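Local atomic coordinates of Thiol:disulfide interchange protein DsbC (Haemophilus influenzae, PDB entry 1T3B), a protein that probably shuffles and forms disulfide bonds in periplasmic proteins, acting as a homodimeric thiol:disulfide isomerase of the thioredoxin family. Residues M94-H105 / L149-L157; L71-V80 / G115-F123. All coordinates share one frame; numbering follows the deposited sequence.

In the fold
From the N-terminal part the chain runs through helix 63-72 into edge strand 79-81. Strand 88-94 follows, then the redox-active Cys98-Cys101 disulfide and helix 99-105. Helix 108-113 leads into strand 116-122, where contact 2 closes a loop back to residues 71-80. That loop holds residues 94-105. Past helix 131-141, residues 149-157 return to them, and contact 1 closes a second loop that overlaps the first. The two contacts therefore cross along the chain. Contact 2 ties the edge strand and helix 63-72 to the mixed sheet. Contact 1 ties the active-site helix to helix 145-153. They meet where Met94 pairs by backbone bonds with Leu121 and Phe123.

Contact 1: residues M94-H105 / L149-L157; sequences MDITCHYCHLLH and LNEAEKGNL
His102 donates from ND1 to OE1 of Glu153 over 3.2 Å, in a moderately bent bond (148° at the hydrogen). The oxygen is met on its anti side, and the donor stands somewhat out of the carboxylate plane. The histidine belongs to the helix that starts at the redox-active CxxC disulfide of this thioredoxin-family domain; Cys98 is its N-cap. Glu153 lies near the end of helix 145-153. Its CG sits beside the backbone N (chi1 -70°) and the chain bends again at chi2, which folds the carboxylate back towards the active-site helix. The same CG rests over the face of the His105 ring, 3.9 Å from its centroid, in a CH-pi contact. At the edge of that ring, Asn150 OD1 lies in plane, 3.2 Å from CE1, with the amide turned almost perpendicular. Tyr81 OH is hydrogen-bonded to both His105 NE2 and Asn150 OD1, and this joins the two side chains. Ile96 CG2 lies 4.0 Å from Glu153 OE2. Apolar pairs add to the contact: Met94 CE meets Leu149 CD1 at 3.9 Å. Ile96 bears on Met136 of helix 131-141, and its CD1 touches Leu157 CD2 at 4.0 Å.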
loop_
_atom_site.group_PDB
_atom_site.type_symbol
_atom_site.label_atom_id
_atom_site.label_comp_id
_atom_site.label_asym_id
_atom_site.label_seq_id
_atom_site.Cartn_x
_atom_site.Cartn_y
_atom_site.Cartn_z
ATOM N N MET A 94 -21.631 10.288 -13.653
ATOM C CA MET A 94 -22.039 10.176 -15.025
ATOM C C MET A 94 -21.291 11.073 -15.994
ATOM O O MET A 94 -20.703 12.073 -15.600
ATOM C CB MET A 94 -23.539 10.443 -15.045
ATOM C CG MET A 94 -24.153 10.571 -16.386
ATOM S SD MET A 94 -25.192 12.031 -16.370
ATOM C CE MET A 94 -24.011 13.279 -16.720
ATOM N N ASP A 95 -21.299 10.681 -17.263
ATOM C CA ASP A 95 -20.647 11.434 -18.325
ATOM C C ASP A 95 -21.693 11.612 -19.423
ATOM O O ASP A 95 -22.502 10.723 -19.660
ATOM C CB ASP A 95 -19.433 10.669 -18.854
ATOM C CG ASP A 95 -18.567 11.514 -19.766
ATOM O OD1 ASP A 95 -19.115 12.082 -20.739
ATOM O OD2 ASP A 95 -17.345 11.609 -19.510
ATOM N N ILE A 96 -21.674 12.750 -20.099
ATOM C CA ILE A 96 -22.679 13.033 -21.113
ATOM C C ILE A 96 -22.463 12.363 -22.449
ATOM O O ILE A 96 -23.362 12.327 -23.291
ATOM C CB ILE A 96 -22.822 14.551 -21.327
ATOM C CG1 ILE A 96 -21.460 15.168 -21.624
ATOM C CG2 ILE A 96 -23.413 15.184 -20.096
ATOM C CD1 ILE A 96 -21.507 16.629 -21.871
ATOM N N THR A 97 -21.277 11.820 -22.643
ATOM C CA THR A 97 -20.965 11.160 -23.895
ATOM C C THR A 97 -20.893 9.652 -23.680
ATOM O O THR A 97 -20.141 8.964 -24.364
ATOM C CB THR A 97 -19.606 11.640 -24.418
ATOM O OG1 THR A 97 -18.596 11.380 -23.423
ATOM C CG2 THR A 97 -19.653 13.132 -24.737
ATOM N N CYS A 98 -21.674 9.138 -22.734
ATOM C CA CYS A 98 -21.645 7.717 -22.425
ATOM C C CYS A 98 -23.005 7.038 -22.618
ATOM O O CYS A 98 -23.973 7.340 -21.923
ATOM C CB CYS A 98 -21.098 7.540 -20.996
ATOM S SG CYS A 98 -21.855 6.284 -19.920
ATOM N N HIS A 99 -23.062 6.117 -23.580
ATOM C CA HIS A 99 -24.285 5.385 -23.917
ATOM C C HIS A 99 -25.089 4.823 -22.755
ATOM O O HIS A 99 -26.318 4.942 -22.729
ATOM C CB HIS A 99 -23.968 4.243 -24.885
ATOM C CG HIS A 99 -25.149 3.375 -25.212
ATOM N ND1 HIS A 99 -25.208 2.041 -24.871
ATOM C CD2 HIS A 99 -26.313 3.651 -25.850
ATOM C CE1 HIS A 99 -26.356 1.531 -25.284
ATOM N NE2 HIS A 99 -27.045 2.485 -25.881
ATOM N N TYR A 100 -24.405 4.203 -21.802
ATOM C CA TYR A 100 -25.076 3.608 -20.656
ATOM C C TYR A 100 -25.499 4.634 -19.620
ATOM O O TYR A 100 -26.467 4.426 -18.894
ATOM C CB TYR A 100 -24.186 2.524 -20.029
ATOM C CG TYR A 100 -24.250 1.198 -20.768
ATOM C CD1 TYR A 100 -25.394 0.406 -20.715
ATOM C CD2 TYR A 100 -23.182 0.752 -21.550
ATOM C CE1 TYR A 100 -25.476 -0.793 -21.419
ATOM C CE2 TYR A 100 -23.259 -0.444 -22.262
ATOM C CZ TYR A 100 -24.409 -1.207 -22.190
ATOM O OH TYR A 100 -24.494 -2.379 -22.892
ATOM N N CYS A 101 -24.770 5.737 -19.535
ATOM C CA CYS A 101 -25.155 6.783 -18.606
ATOM C C CYS A 101 -26.446 7.289 -19.227
ATOM O O CYS A 101 -27.431 7.561 -18.543
ATOM C CB CYS A 101 -24.126 7.909 -18.588
ATOM S SG CYS A 101 -22.436 7.347 -18.256
ATOM N N HIS A 102 -26.433 7.407 -20.548
ATOM C CA HIS A 102 -27.605 7.873 -21.243
ATOM C C HIS A 102 -28.788 6.971 -20.938
ATOM O O HIS A 102 -29.827 7.433 -20.466
ATOM C CB HIS A 102 -27.358 7.904 -22.745
ATOM C CG HIS A 102 -28.590 8.190 -23.538
ATOM N ND1 HIS A 102 -29.175 9.438 -23.576
ATOM C CD2 HIS A 102 -29.387 7.379 -24.272
ATOM C CE1 HIS A 102 -30.278 9.383 -24.303
ATOM N NE2 HIS A 102 -30.430 8.145 -24.736
ATOM N N LEU A 103 -28.614 5.680 -21.211
ATOM C CA LEU A 103 -29.647 4.673 -20.989
ATOM C C LEU A 103 -30.176 4.740 -19.563
ATOM O O LEU A 103 -31.380 4.757 -19.345
ATOM C CB LEU A 103 -29.083 3.278 -21.266
ATOM C CG LEU A 103 -30.083 2.118 -21.249
ATOM C CD1 LEU A 103 -31.089 2.327 -22.364
ATOM C CD2 LEU A 103 -29.355 0.786 -21.427
ATOM N N LEU A 104 -29.271 4.776 -18.596
ATOM C CA LEU A 104 -29.663 4.869 -17.201
ATOM C C LEU A 104 -30.582 6.076 -17.014
ATOM O O LEU A 104 -31.576 6.019 -16.304
ATOM C CB LEU A 104 -28.404 4.976 -16.329
ATOM C CG LEU A 104 -28.263 5.746 -15.007
ATOM C CD1 LEU A 104 -29.524 5.746 -14.176
ATOM C CD2 LEU A 104 -27.135 5.094 -14.230
ATOM N N HIS A 105 -30.252 7.164 -17.689
ATOM C CA HIS A 105 -31.029 8.386 -17.591
ATOM C C HIS A 105 -32.438 8.227 -18.160
ATOM O O HIS A 105 -33.408 8.742 -17.599
ATOM C CB HIS A 105 -30.296 9.513 -18.311
ATOM C CG HIS A 105 -30.778 10.877 -17.934
ATOM N ND1 HIS A 105 -31.990 11.383 -18.351
ATOM C CD2 HIS A 105 -30.222 11.831 -17.151
ATOM C CE1 HIS A 105 -32.159 12.587 -17.841
ATOM N NE2 HIS A 105 -31.100 12.882 -17.108
ATOM N N LEU A 149 -29.345 19.403 -17.919
ATOM C CA LEU A 149 -28.952 18.014 -18.097
ATOM C C LEU A 149 -29.961 17.253 -18.933
ATOM O O LEU A 149 -29.578 16.510 -19.833
ATOM C CB LEU A 149 -28.785 17.306 -16.741
ATOM C CG LEU A 149 -28.408 15.812 -16.814
ATOM C CD1 LEU A 149 -27.030 15.714 -17.454
ATOM C CD2 LEU A 149 -28.422 15.148 -15.429
ATOM N N ASN A 150 -31.244 17.423 -18.632
ATOM C CA ASN A 150 -32.258 16.725 -19.403
ATOM C C ASN A 150 -32.060 17.026 -20.879
ATOM O O ASN A 150 -32.149 16.126 -21.721
ATOM C CB ASN A 150 -33.669 17.116 -18.959
ATOM C CG ASN A 150 -34.072 16.465 -17.646
ATOM O OD1 ASN A 150 -33.550 15.419 -17.262
ATOM N ND2 ASN A 150 -35.019 17.074 -16.958
ATOM N N GLU A 151 -31.752 18.285 -21.184
ATOM C CA GLU A 151 -31.525 18.715 -22.561
ATOM C C GLU A 151 -30.223 18.206 -23.164
ATOM O O GLU A 151 -30.170 17.864 -24.338
ATOM C CB GLU A 151 -31.592 20.233 -22.644
ATOM C CG GLU A 151 -33.020 20.751 -22.550
ATOM C CD GLU A 151 -33.856 20.383 -23.770
ATOM O OE1 GLU A 151 -33.582 20.921 -24.864
ATOM O OE2 GLU A 151 -34.783 19.552 -23.637
ATOM N N ALA A 152 -29.167 18.162 -22.368
ATOM C CA ALA A 152 -27.899 17.644 -22.852
ATOM C C ALA A 152 -28.096 16.186 -23.265
ATOM O O ALA A 152 -27.534 15.714 -24.259
ATOM C CB ALA A 152 -26.851 17.728 -21.763
ATOM N N GLU A 153 -28.911 15.466 -22.505
ATOM C CA GLU A 153 -29.155 14.063 -22.807
ATOM C C GLU A 153 -30.003 13.872 -24.047
ATOM O O GLU A 153 -29.993 12.813 -24.666
ATOM C CB GLU A 153 -29.818 13.382 -21.620
ATOM C CG GLU A 153 -28.903 13.230 -20.443
ATOM C CD GLU A 153 -27.706 12.332 -20.748
ATOM O OE1 GLU A 153 -27.907 11.203 -21.236
ATOM O OE2 GLU A 153 -26.557 12.747 -20.493
ATOM N N LYS A 154 -30.750 14.899 -24.411
ATOM C CA LYS A 154 -31.579 14.809 -25.594
ATOM C C LYS A 154 -30.780 15.262 -26.822
ATOM O O LYS A 154 -31.275 15.255 -27.943
ATOM C CB LYS A 154 -32.844 15.653 -25.410
ATOM C CG LYS A 154 -33.846 15.068 -24.419
ATOM C CD LYS A 154 -35.053 15.963 -24.244
ATOM C CE LYS A 154 -35.930 15.513 -23.078
ATOM N NZ LYS A 154 -36.903 16.575 -22.658
ATOM N N GLY A 155 -29.527 15.646 -26.601
ATOM C CA GLY A 155 -28.687 16.082 -27.698
ATOM C C GLY A 155 -28.427 17.579 -27.765
ATOM O O GLY A 155 -27.575 18.022 -28.536
ATOM N N ASN A 156 -29.144 18.361 -26.962
ATOM C CA ASN A 156 -28.966 19.811 -26.962
ATOM C C ASN A 156 -27.880 20.258 -25.996
ATOM O O ASN A 156 -28.170 20.578 -24.851
ATOM C CB ASN A 156 -30.266 20.509 -26.568
ATOM C CG ASN A 156 -31.443 20.088 -27.422
ATOM O OD1 ASN A 156 -31.313 19.908 -28.628
ATOM N ND2 ASN A 156 -32.613 19.956 -26.800
ATOM N N LEU A 157 -26.632 20.289 -26.437
ATOM C CA LEU A 157 -25.569 20.721 -25.546
ATOM C C LEU A 157 -25.550 22.235 -25.463
ATOM O O LEU A 157 -26.014 22.909 -26.370
ATOM C CB LEU A 157 -24.222 20.209 -26.039
ATOM C CG LEU A 157 -24.095 18.701 -25.843
ATOM C CD1 LEU A 157 -22.828 18.204 -26.505
ATOM C CD2 LEU A 157 -24.067 18.384 -24.358
#

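Contact 2: residues L71-V80 / G115-F123; sequences LNSYKDEMIV and GITVRYLAF
Residues 79-80 run antiparallel to strand 116-122, with Ile79 opposite Tyr120 and Val80 opposite Arg119. Ile79 and Tyr120 are the hydrogen-bonded pair: Ile79 N reaches Tyr120 O at 3.0 Å, and Tyr120 N returns to Ile79 O at 3.3 Å. Val80 and Arg119 form the non-hydrogen-bonded pair. Just before the strand, Met78 CA gives a CA-H...O contact to Tyr120 O at 3.1 Å.

Arg119 has the largest share of any one residue in the contact. Its chain bends at chi3 (-54°), bringing the guanidinium beside the end of helix 63-72. There NH2 donates to Asn72 OD1 at 2.9 Å, with the oxygen close to the guanidinium plane and the amide nearly perpendicular to it. The same NH2 also hydrogen-bonds to Thr91 OG1 on strand 88-94. Leu71 CD2 lies at the guanidinium edge, while Met78 SD sits over one face, 3.6 Å from Arg119 NE. The two hydrogen bonds of NH2 and the sulfur over the face probably restrict how the flat group can turn. Leu121 packs against Met78 and Leu71, with CD2 against Met78 CG at 3.6 Å and CD1 against Leu71 CD1 at 3.9 Å. Further along, Val80 CG1 meets Thr117 CG2.

The pairing adds edge strand 79-81 to the mixed sheet of the thioredoxin-like domain. Ile79 and Tyr120 face helix 145-153, where both touch Leu149. On the other side of the sheet, Arg119 meets the end of helix 63-72. Tyr74 and Leu121 reach helix 166-177, and strand 88-94 runs along the far edge of strand 116-122.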
loop_
_atom_site.group_PDB
_atom_site.type_symbol
_atom_site.label_atom_id
_atom_site.label_comp_id
_atom_site.label_asym_id
_atom_site.label_seq_id
_atom_site.Cartn_x
_atom_site.Cartn_y
_atom_site.Cartn_z
ATOM N N LEU A 71 -18.486 12.996 -0.122
ATOM C CA LEU A 71 -19.441 12.987 -1.223
ATOM C C LEU A 71 -20.728 13.698 -0.810
ATOM O O LEU A 71 -21.064 14.754 -1.343
ATOM C CB LEU A 71 -19.735 11.543 -1.637
ATOM C CG LEU A 71 -20.829 11.297 -2.665
ATOM C CD1 LEU A 71 -20.497 10.081 -3.508
ATOM C CD2 LEU A 71 -22.124 11.092 -1.955
ATOM N N ASN A 72 -21.445 13.126 0.147
ATOM C CA ASN A 72 -22.671 13.730 0.621
ATOM C C ASN A 72 -22.511 15.227 0.787
ATOM O O ASN A 72 -23.397 15.995 0.443
ATOM C CB ASN A 72 -23.078 13.116 1.950
ATOM C CG ASN A 72 -23.815 11.830 1.771
ATOM O OD1 ASN A 72 -24.242 11.520 0.668
ATOM N ND2 ASN A 72 -23.993 11.076 2.848
ATOM N N SER A 73 -21.367 15.650 1.296
ATOM C CA SER A 73 -21.142 17.072 1.502
ATOM C C SER A 73 -21.290 17.900 0.223
ATOM O O SER A 73 -21.154 19.113 0.260
ATOM C CB SER A 73 -19.748 17.303 2.088
ATOM O OG SER A 73 -18.779 17.417 1.062
ATOM N N TYR A 74 -21.567 17.243 -0.899
ATOM C CA TYR A 74 -21.706 17.924 -2.191
ATOM C C TYR A 74 -23.151 17.991 -2.645
ATOM O O TYR A 74 -23.462 18.536 -3.699
ATOM C CB TYR A 74 -20.866 17.210 -3.261
ATOM C CG TYR A 74 -19.376 17.324 -3.043
ATOM C CD1 TYR A 74 -18.826 18.467 -2.466
ATOM C CD2 TYR A 74 -18.512 16.317 -3.452
ATOM C CE1 TYR A 74 -17.451 18.608 -2.303
ATOM C CE2 TYR A 74 -17.128 16.447 -3.294
ATOM C CZ TYR A 74 -16.603 17.597 -2.718
ATOM O OH TYR A 74 -15.236 17.740 -2.570
ATOM N N LYS A 75 -24.017 17.409 -1.830
ATOM C CA LYS A 75 -25.448 17.368 -2.062
ATOM C C LYS A 75 -26.013 18.510 -2.926
ATOM O O LYS A 75 -26.733 18.258 -3.886
ATOM C CB LYS A 75 -26.141 17.320 -0.691
ATOM C CG LYS A 75 -27.641 17.546 -0.677
ATOM C CD LYS A 75 -28.164 17.575 0.764
ATOM C CE LYS A 75 -29.609 18.059 0.819
ATOM N NZ LYS A 75 -30.128 18.101 2.209
ATOM N N ASP A 76 -25.677 19.756 -2.600
ATOM C CA ASP A 76 -26.190 20.910 -3.349
ATOM C C ASP A 76 -25.532 21.172 -4.700
ATOM O O ASP A 76 -25.677 22.256 -5.265
ATOM C CB ASP A 76 -26.086 22.186 -2.503
ATOM C CG ASP A 76 -26.851 22.084 -1.197
ATOM O OD1 ASP A 76 -27.956 21.497 -1.195
ATOM O OD2 ASP A 76 -26.355 22.599 -0.174
ATOM N N GLU A 77 -24.804 20.184 -5.207
ATOM C CA GLU A 77 -24.117 20.298 -6.490
ATOM C C GLU A 77 -24.589 19.160 -7.370
ATOM O O GLU A 77 -24.398 19.154 -8.589
ATOM C CB GLU A 77 -22.607 20.228 -6.278
ATOM C CG GLU A 77 -22.034 21.515 -5.725
ATOM C CD GLU A 77 -20.585 21.401 -5.319
ATOM O OE1 GLU A 77 -19.791 20.829 -6.085
ATOM O OE2 GLU A 77 -20.234 21.900 -4.231
ATOM N N MET A 78 -25.225 18.200 -6.713
ATOM C CA MET A 78 -25.765 17.031 -7.370
ATOM C C MET A 78 -27.033 17.404 -8.104
ATOM O O MET A 78 -27.776 18.264 -7.655
ATOM C CB MET A 78 -26.061 15.952 -6.330
ATOM C CG MET A 78 -24.807 15.377 -5.712
ATOM S SD MET A 78 -25.129 14.386 -4.257
ATOM C CE MET A 78 -23.627 14.634 -3.395
ATOM N N ILE A 79 -27.263 16.766 -9.246
ATOM C CA ILE A 79 -28.457 17.013 -10.029
ATOM C C ILE A 79 -29.433 15.899 -9.667
ATOM O O ILE A 79 -29.400 14.827 -10.244
ATOM C CB ILE A 79 -28.128 17.010 -11.522
ATOM C CG1 ILE A 79 -27.039 18.057 -11.794
ATOM C CG2 ILE A 79 -29.388 17.303 -12.321
ATOM C CD1 ILE A 79 -26.829 18.413 -13.251
ATOM N N VAL A 80 -30.300 16.176 -8.697
ATOM C CA VAL A 80 -31.253 15.199 -8.177
ATOM C C VAL A 80 -32.551 14.959 -8.938
ATOM O O VAL A 80 -33.134 15.868 -9.508
ATOM C CB VAL A 80 -31.632 15.552 -6.722
ATOM C CG1 VAL A 80 -32.264 14.362 -6.034
ATOM C CG2 VAL A 80 -30.416 16.027 -5.978
ATOM N N GLY A 115 -38.585 3.481 -5.972
ATOM C CA GLY A 115 -38.232 4.131 -4.724
ATOM C C GLY A 115 -36.762 4.476 -4.617
ATOM O O GLY A 115 -36.206 4.502 -3.516
ATOM N N ILE A 116 -36.120 4.739 -5.752
ATOM C CA ILE A 116 -34.701 5.081 -5.744
ATOM C C ILE A 116 -34.454 6.480 -6.290
ATOM O O ILE A 116 -34.735 6.765 -7.443
ATOM C CB ILE A 116 -33.866 4.078 -6.581
ATOM C CG1 ILE A 116 -34.173 2.641 -6.158
ATOM C CG2 ILE A 116 -32.380 4.349 -6.382
ATOM C CD1 ILE A 116 -33.365 1.591 -6.891
ATOM N N THR A 117 -33.925 7.343 -5.438
ATOM C CA THR A 117 -33.597 8.717 -5.792
ATOM C C THR A 117 -32.221 8.750 -6.453
ATOM O O THR A 117 -31.222 8.387 -5.825
ATOM C CB THR A 117 -33.537 9.603 -4.537
ATOM O OG1 THR A 117 -34.866 9.883 -4.089
ATOM C CG2 THR A 117 -32.804 10.896 -4.823
ATOM N N VAL A 118 -32.160 9.190 -7.707
ATOM C CA VAL A 118 -30.887 9.251 -8.417
ATOM C C VAL A 118 -30.257 10.638 -8.285
ATOM O O VAL A 118 -30.878 11.640 -8.591
ATOM C CB VAL A 118 -31.075 8.894 -9.905
ATOM C CG1 VAL A 118 -29.749 8.961 -10.630
ATOM C CG2 VAL A 118 -31.667 7.499 -10.031
ATOM N N ARG A 119 -29.016 10.687 -7.816
ATOM C CA ARG A 119 -28.310 11.951 -7.632
ATOM C C ARG A 119 -27.034 11.948 -8.468
ATOM O O ARG A 119 -26.137 11.152 -8.229
ATOM C CB ARG A 119 -27.963 12.139 -6.154
ATOM C CG ARG A 119 -29.032 11.615 -5.201
ATOM C CD ARG A 119 -28.815 12.101 -3.775
ATOM N NE ARG A 119 -27.470 11.801 -3.300
ATOM C CZ ARG A 119 -27.018 12.091 -2.086
ATOM N NH1 ARG A 119 -27.806 12.695 -1.207
ATOM N NH2 ARG A 119 -25.775 11.773 -1.753
ATOM N N TYR A 120 -26.948 12.839 -9.446
ATOM C CA TYR A 120 -25.782 12.877 -10.308
ATOM C C TYR A 120 -24.651 13.789 -9.887
ATOM O O TYR A 120 -24.852 14.921 -9.453
ATOM C CB TYR A 120 -26.144 13.275 -11.743
ATOM C CG TYR A 120 -27.033 12.333 -12.513
ATOM C CD1 TYR A 120 -26.653 11.019 -12.786
ATOM C CD2 TYR A 120 -28.247 12.776 -13.009
ATOM C CE1 TYR A 120 -27.474 10.176 -13.542
ATOM C CE2 TYR A 120 -29.063 11.946 -13.756
ATOM C CZ TYR A 120 -28.678 10.660 -14.017
ATOM O OH TYR A 120 -29.536 9.878 -14.743
ATOM N N LEU A 121 -23.452 13.255 -10.068
ATOM C CA LEU A 121 -22.199 13.932 -9.826
ATOM C C LEU A 121 -21.568 13.810 -11.202
ATOM O O LEU A 121 -21.887 12.892 -11.947
ATOM C CB LEU A 121 -21.369 13.176 -8.794
ATOM C CG LEU A 121 -21.741 13.491 -7.354
ATOM C CD1 LEU A 121 -20.939 12.662 -6.410
ATOM C CD2 LEU A 121 -21.476 14.958 -7.104
ATOM N N ALA A 122 -20.682 14.725 -11.555
ATOM C CA ALA A 122 -20.072 14.658 -12.865
ATOM C C ALA A 122 -18.788 13.855 -12.862
ATOM O O ALA A 122 -18.048 13.818 -11.879
ATOM C CB ALA A 122 -19.795 16.059 -13.395
ATOM N N PHE A 123 -18.525 13.207 -13.984
ATOM C CA PHE A 123 -17.311 12.454 -14.110
ATOM C C PHE A 123 -16.817 12.510 -15.539
ATOM O O PHE A 123 -16.991 11.556 -16.294
ATOM C CB PHE A 123 -17.515 10.999 -13.697
ATOM C CG PHE A 123 -16.227 10.253 -13.509
ATOM C CD1 PHE A 123 -15.502 10.374 -12.326
ATOM C CD2 PHE A 123 -15.695 9.489 -14.543
ATOM C CE1 PHE A 123 -14.274 9.752 -12.177
ATOM C CE2 PHE A 123 -14.462 8.863 -14.403
ATOM C CZ PHE A 123 -13.753 8.998 -13.219
#